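Local structure of putative mandelate racemase (Salmonella typhimurium, 2O56) at residues E247-P252 against K259-K264; P283-G288 against Y316-Q321. The protein is a magnesium-binding member of the enolase superfamily that probably acts as a hydro-lyase, although its substrate is not established. All blocks are in the same frame, centred on the assembly; numbering follows the deposited sequence.

Interaction 1: residues E247-P252 against K259-K264. With MG (magnesium ion), chain I.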
loop_
_atom_site.group_PDB
_atom_site.type_symbol
_atom_site.label_atom_id
_atom_site.label_comp_id
_atom_site.label_asym_id
_atom_site.label_seq_id
_atom_site.Cartn_x
_atom_site.Cartn_y
_atom_site.Cartn_z
ATOM N N GLU A 247 5.700 18.555 -20.857
ATOM C CA GLU A 247 4.809 17.726 -21.678
ATOM C C GLU A 247 5.481 16.435 -22.157
ATOM O O GLU A 247 6.595 16.450 -22.690
ATOM C CB GLU A 247 4.273 18.520 -22.898
ATOM C CG GLU A 247 3.492 17.660 -23.863
ATOM C CD GLU A 247 2.810 18.433 -24.969
ATOM O OE1 GLU A 247 2.508 19.638 -24.800
ATOM O OE2 GLU A 247 2.572 17.821 -26.025
ATOM N N GLU A 248 4.793 15.315 -21.965
ATOM C CA GLU A 248 5.309 14.008 -22.355
ATOM C C GLU A 248 6.779 13.744 -22.015
ATOM O O GLU A 248 7.557 13.381 -22.904
ATOM C CB GLU A 248 5.092 13.799 -23.866
ATOM C CG GLU A 248 3.639 13.539 -24.249
ATOM C CD GLU A 248 3.516 12.741 -25.520
ATOM O OE1 GLU A 248 3.941 13.259 -26.564
ATOM O OE2 GLU A 248 2.999 11.599 -25.481
ATOM N N PRO A 249 7.170 13.890 -20.732
ATOM C CA PRO A 249 8.575 13.632 -20.417
ATOM C C PRO A 249 8.958 12.166 -20.717
ATOM O O PRO A 249 10.111 11.852 -21.005
ATOM C CB PRO A 249 8.638 13.904 -18.912
ATOM C CG PRO A 249 7.231 13.702 -18.419
ATOM C CD PRO A 249 6.384 14.210 -19.522
ATOM N N VAL A 250 7.984 11.268 -20.682
ATOM C CA VAL A 250 8.285 9.855 -20.853
ATOM C C VAL A 250 7.024 9.220 -21.503
ATOM O O VAL A 250 5.930 9.773 -21.405
ATOM C CB VAL A 250 8.638 9.209 -19.471
ATOM C CG1 VAL A 250 7.414 9.223 -18.508
ATOM C CG2 VAL A 250 9.134 7.793 -19.641
ATOM N N MET A 251 7.186 8.108 -22.213
ATOM C CA MET A 251 6.039 7.415 -22.819
ATOM C C MET A 251 5.112 6.839 -21.733
ATOM O O MET A 251 5.560 6.656 -20.607
ATOM C CB MET A 251 6.546 6.311 -23.755
ATOM C CG MET A 251 7.208 5.144 -23.066
ATOM S SD MET A 251 7.881 3.952 -24.255
ATOM C CE MET A 251 8.683 2.795 -23.146
ATOM N N PRO A 252 3.823 6.550 -22.073
ATOM C CA PRO A 252 2.832 6.101 -21.093
ATOM C C PRO A 252 2.736 4.599 -20.811
ATOM O O PRO A 252 1.900 4.200 -20.008
ATOM C CB PRO A 252 1.498 6.575 -21.713
ATOM C CG PRO A 252 1.731 6.585 -23.161
ATOM C CD PRO A 252 3.212 6.717 -23.412
ATOM N N LYS A 259 4.890 8.808 -12.911
ATOM C CA LYS A 259 4.905 9.088 -11.477
ATOM C C LYS A 259 6.316 9.369 -10.954
ATOM O O LYS A 259 6.511 10.300 -10.160
ATOM C CB LYS A 259 4.225 7.961 -10.707
ATOM C CG LYS A 259 3.960 8.211 -9.220
ATOM C CD LYS A 259 3.401 9.573 -8.917
ATOM C CE LYS A 259 3.208 9.758 -7.410
ATOM N NZ LYS A 259 2.510 8.605 -6.778
ATOM N N GLN A 260 7.300 8.603 -11.414
ATOM C CA GLN A 260 8.680 8.845 -10.995
ATOM C C GLN A 260 9.159 10.248 -11.428
ATOM O O GLN A 260 9.797 10.935 -10.648
ATOM C CB GLN A 260 9.605 7.727 -11.493
ATOM C CG GLN A 260 11.092 7.877 -11.151
ATOM C CD GLN A 260 11.451 7.592 -9.699
ATOM O OE1 GLN A 260 10.603 7.255 -8.876
ATOM N NE2 GLN A 260 12.737 7.734 -9.384
ATOM N N VAL A 261 8.815 10.678 -12.645
ATOM C CA VAL A 261 9.161 12.029 -13.108
ATOM C C VAL A 261 8.466 13.086 -12.229
ATOM O O VAL A 261 9.113 14.003 -11.748
ATOM C CB VAL A 261 8.873 12.240 -14.640
ATOM C CG1 VAL A 261 9.312 13.668 -15.113
ATOM C CG2 VAL A 261 9.635 11.213 -15.463
ATOM N N ALA A 262 7.174 12.889 -11.957
ATOM C CA ALA A 262 6.384 13.797 -11.112
ATOM C C ALA A 262 7.009 13.973 -9.729
ATOM O O ALA A 262 7.069 15.091 -9.204
ATOM C CB ALA A 262 4.947 13.313 -10.993
ATOM N N ASP A 263 7.513 12.877 -9.170
ATOM C CA ASP A 263 8.133 12.886 -7.840
ATOM C C ASP A 263 9.420 13.719 -7.793
ATOM O O ASP A 263 9.704 14.370 -6.791
ATOM C CB ASP A 263 8.462 11.456 -7.402
ATOM C CG ASP A 263 7.217 10.644 -7.045
ATOM O OD1 ASP A 263 6.127 11.241 -6.942
ATOM O OD2 ASP A 263 7.340 9.412 -6.854
ATOM N N LYS A 264 10.194 13.675 -8.875
ATOM C CA LYS A 264 11.571 14.193 -8.874
ATOM C C LYS A 264 11.672 15.556 -9.548
ATOM O O LYS A 264 12.687 16.253 -9.420
ATOM C CB LYS A 264 12.513 13.193 -9.554
ATOM C CG LYS A 264 12.508 11.752 -8.950
ATOM C CD LYS A 264 12.622 11.780 -7.409
ATOM C CE LYS A 264 13.007 10.408 -6.829
ATOM N NZ LYS A 264 13.514 10.553 -5.423
HETATM MG MG MG I . 3.055 17.006 -28.013
HETATM O O HOH W 1 1.914 18.203 -29.496
HETATM O O HOH W 2 4.616 15.419 -27.095
#

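Interaction 2: residues P283-G288 against Y316-Q321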
loop_
_atom_site.group_PDB
_atom_site.type_symbol
_atom_site.label_atom_id
_atom_site.label_comp_id
_atom_site.label_asym_id
_atom_site.label_seq_id
_atom_site.Cartn_x
_atom_site.Cartn_y
_atom_site.Cartn_z
ATOM N N PRO A 283 -4.950 4.998 -14.790
ATOM C CA PRO A 283 -3.773 4.852 -13.910
ATOM C C PRO A 283 -3.022 6.140 -13.628
ATOM O O PRO A 283 -2.440 6.293 -12.550
ATOM C CB PRO A 283 -2.852 3.936 -14.705
ATOM C CG PRO A 283 -3.280 4.120 -16.118
ATOM C CD PRO A 283 -4.749 4.259 -16.052
ATOM N N PHE A 284 -3.027 7.057 -14.586
ATOM C CA PHE A 284 -2.430 8.397 -14.381
ATOM C C PHE A 284 -3.237 9.277 -13.437
ATOM O O PHE A 284 -2.706 10.202 -12.790
ATOM C CB PHE A 284 -2.269 9.078 -15.738
ATOM C CG PHE A 284 -1.367 8.335 -16.650
ATOM C CD1 PHE A 284 0.015 8.473 -16.534
ATOM C CD2 PHE A 284 -1.880 7.438 -17.572
ATOM C CE1 PHE A 284 0.884 7.749 -17.352
ATOM C CE2 PHE A 284 -1.021 6.695 -18.392
ATOM C CZ PHE A 284 0.370 6.867 -18.284
ATOM N N LEU A 285 -4.531 9.013 -13.369
ATOM C CA LEU A 285 -5.385 9.747 -12.432
ATOM C C LEU A 285 -5.186 9.182 -11.038
ATOM O O LEU A 285 -5.036 9.930 -10.078
ATOM C CB LEU A 285 -6.857 9.668 -12.842
ATOM C CG LEU A 285 -7.201 10.251 -14.214
ATOM C CD1 LEU A 285 -8.657 9.970 -14.501
ATOM C CD2 LEU A 285 -6.962 11.715 -14.238
ATOM N N GLU A 286 -5.156 7.858 -10.947
ATOM C CA GLU A 286 -4.967 7.178 -9.671
ATOM C C GLU A 286 -3.583 7.366 -9.072
ATOM O O GLU A 286 -3.451 7.431 -7.861
ATOM C CB GLU A 286 -5.336 5.696 -9.789
ATOM C CG GLU A 286 -6.848 5.502 -9.941
ATOM C CD GLU A 286 -7.264 4.046 -9.982
ATOM O OE1 GLU A 286 -6.466 3.167 -9.593
ATOM O OE2 GLU A 286 -8.397 3.779 -10.419
ATOM N N ASN A 287 -2.560 7.479 -9.910
ATOM C CA ASN A 287 -1.206 7.610 -9.404
ATOM C C ASN A 287 -0.759 9.065 -9.204
ATOM O O ASN A 287 0.320 9.316 -8.690
ATOM C CB ASN A 287 -0.187 6.737 -10.188
ATOM C CG ASN A 287 0.288 7.352 -11.528
ATOM O OD1 ASN A 287 -0.094 8.444 -11.914
ATOM N ND2 ASN A 287 1.148 6.618 -12.230
ATOM N N GLY A 288 -1.600 10.009 -9.611
ATOM C CA GLY A 288 -1.354 11.445 -9.350
ATOM C C GLY A 288 -0.211 12.046 -10.143
ATOM O O GLY A 288 0.303 13.118 -9.788
ATOM N N TYR A 316 -10.054 14.684 -10.075
ATOM C CA TYR A 316 -8.668 14.603 -9.603
ATOM C C TYR A 316 -7.994 15.926 -9.901
ATOM O O TYR A 316 -6.769 16.011 -9.930
ATOM C CB TYR A 316 -7.917 13.474 -10.330
ATOM C CG TYR A 316 -8.535 12.102 -10.089
ATOM C CD1 TYR A 316 -8.118 11.315 -9.030
ATOM C CD2 TYR A 316 -9.557 11.628 -10.906
ATOM C CE1 TYR A 316 -8.699 10.074 -8.796
ATOM C CE2 TYR A 316 -10.149 10.378 -10.689
ATOM C CZ TYR A 316 -9.706 9.611 -9.631
ATOM O OH TYR A 316 -10.252 8.372 -9.397
ATOM N N ASP A 317 -8.809 16.951 -10.129
ATOM C CA ASP A 317 -8.325 18.316 -10.318
ATOM C C ASP A 317 -7.378 18.446 -11.504
ATOM O O ASP A 317 -6.385 19.180 -11.426
ATOM C CB ASP A 317 -7.608 18.809 -9.055
ATOM C CG ASP A 317 -8.561 19.347 -8.004
ATOM O OD1 ASP A 317 -9.758 18.993 -8.036
ATOM O OD2 ASP A 317 -8.104 20.124 -7.137
ATOM N N LYS A 318 -7.663 17.743 -12.597
ATOM C CA LYS A 318 -6.874 17.957 -13.819
ATOM C C LYS A 318 -7.541 18.989 -14.685
ATOM O O LYS A 318 -8.771 19.149 -14.690
ATOM C CB LYS A 318 -6.573 16.676 -14.625
ATOM C CG LYS A 318 -6.292 15.424 -13.795
ATOM C CD LYS A 318 -5.012 15.542 -13.032
ATOM C CE LYS A 318 -4.796 14.336 -12.144
ATOM N NZ LYS A 318 -3.997 14.737 -10.940
ATOM N N THR A 319 -6.707 19.744 -15.382
ATOM C CA THR A 319 -7.201 20.639 -16.408
ATOM C C THR A 319 -6.770 20.099 -17.770
ATOM O O THR A 319 -5.952 19.182 -17.853
ATOM C CB THR A 319 -6.704 22.064 -16.204
ATOM O OG1 THR A 319 -5.279 22.050 -16.126
ATOM C CG2 THR A 319 -7.269 22.625 -14.934
ATOM N N VAL A 320 -7.377 20.632 -18.822
ATOM C CA VAL A 320 -7.359 19.982 -20.120
ATOM C C VAL A 320 -6.837 20.944 -21.173
ATOM O O VAL A 320 -7.328 22.068 -21.302
ATOM C CB VAL A 320 -8.758 19.504 -20.524
ATOM C CG1 VAL A 320 -8.718 18.794 -21.871
ATOM C CG2 VAL A 320 -9.350 18.598 -19.435
ATOM N N GLN A 321 -5.829 20.491 -21.910
ATOM C CA GLN A 321 -5.444 21.104 -23.163
ATOM C C GLN A 321 -5.585 20.040 -24.237
ATOM O O GLN A 321 -4.751 19.155 -24.313
ATOM C CB GLN A 321 -3.968 21.537 -23.089
ATOM C CG GLN A 321 -3.448 22.059 -24.446
ATOM C CD GLN A 321 -2.207 21.348 -24.928
ATOM O OE1 GLN A 321 -1.117 21.510 -24.361
ATOM N NE2 GLN A 321 -2.347 20.589 -25.995
HETATM O O HOH W 3 -4.580 12.326 -9.526
#

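Interaction 1: residues E247-P252 against K259-K264
Val261 lays its CG1 methyl across the ring of Pro249, equidistant from CB and CG of the proline; the gap from Val261 CG1 to Pro249 CB is 3.9 Å. Here a strand of the modified TIM barrel, (β/α)7β, of the enolase superfamily is followed by the helix that returns along its outside: strand 246-247, the loop that continues it, then helix 255-264. With CG1 anti to the backbone N (chi1 -177°), Val261 places CG1 against the Pro249 ring and leaves CG2 on the Val250 side, more loosely packed at 4.3 Å from Val250 CG1. Across the two segments the contact is therefore wholly apolar and small, burying 99 Å². Ala231 of the neighbouring helix 228-238 also touches Pro249, and Leu269 of the next strand touches Val261, so this valine packs between loop and barrel. On the loop's other flank lies the metal site. Glu247, its chain extended, reaches the magnesium ion, which Glu221 and Glu273 also bind, while its OE1 forms a salt bridge with Lys172 NZ and accepts a hydrogen bond from Gln294 NE2. Two waters join the three carboxylates around the magnesium, and Glu247 OE2 binds it at 2.2 Å.

Interaction 2: residues P283-G288 against Y316-Q321
Leu285 sets its CB over one face of the Tyr316 ring in a CH-pi contact: CB of Leu285 stands 3.9 Å from the centroid of the Tyr316 ring, only 13° off the normal. The CB sits offset toward the rim, nearest CD2, and the two side chains cross at about a right angle. Leu285 O lies 3.5 Å from Tyr316 CD1. Farther along the leucine, CD1 approaches the same ring side, whereas CD2 turns to the aliphatic part of Lys318, 3.8 Å from its CG. Lys318 can offer that flank because its chain bends at chi2 (-67°), which brings the ammonium back toward the turn. There Lys318 NZ bonds chiefly to Leu290 O and only weakly to Tyr316 O. A water completes the link, accepting from Lys318 NZ at 2.9 Å and donating to Leu285 O at 2.5 Å. The turn carrying Tyr316 and Lys318 is set by a Schellman motif closing helix 302-314, with Asp317 as its positive-phi residue: Lys318 N bonds to Ala313 O and Asp317 N to His314 O. Tyr316 OH is hydrogen-bonded to Glu286 OE2 of a neighbouring subunit and, reciprocally, Glu286 OE2 to that subunit's Tyr316 OH. Apolar and carbonyl-to-ring contact, plus one water, thus join the C-terminal part of helix 277-286 to this turn, and the ammonium group is probably stabilised by the surrounding carbonyl oxygens and water.

Overall arrangement
Both interactions are buried and lie in neighbouring parts of one barrel, their centres about 13 Å apart. Interaction 1 joins a strand's C-terminal loop to the helix that follows it and borders the metal site; interaction 2 lies away from that site and joins the last part of helix 277-286 to the turn between helix 302-314 and strand 319-320. The first is purely apolar across its segments. The second buries more than twice the area, 235 Å² against 99 Å², and adds an aromatic face and a water bridge. They meet directly: Lys259 NZ of interaction 1 lies 3.0 Å from Asn287 O of interaction 2, and Phe284 packs against Pro252. Residues from both segment pairs also reach other subunits.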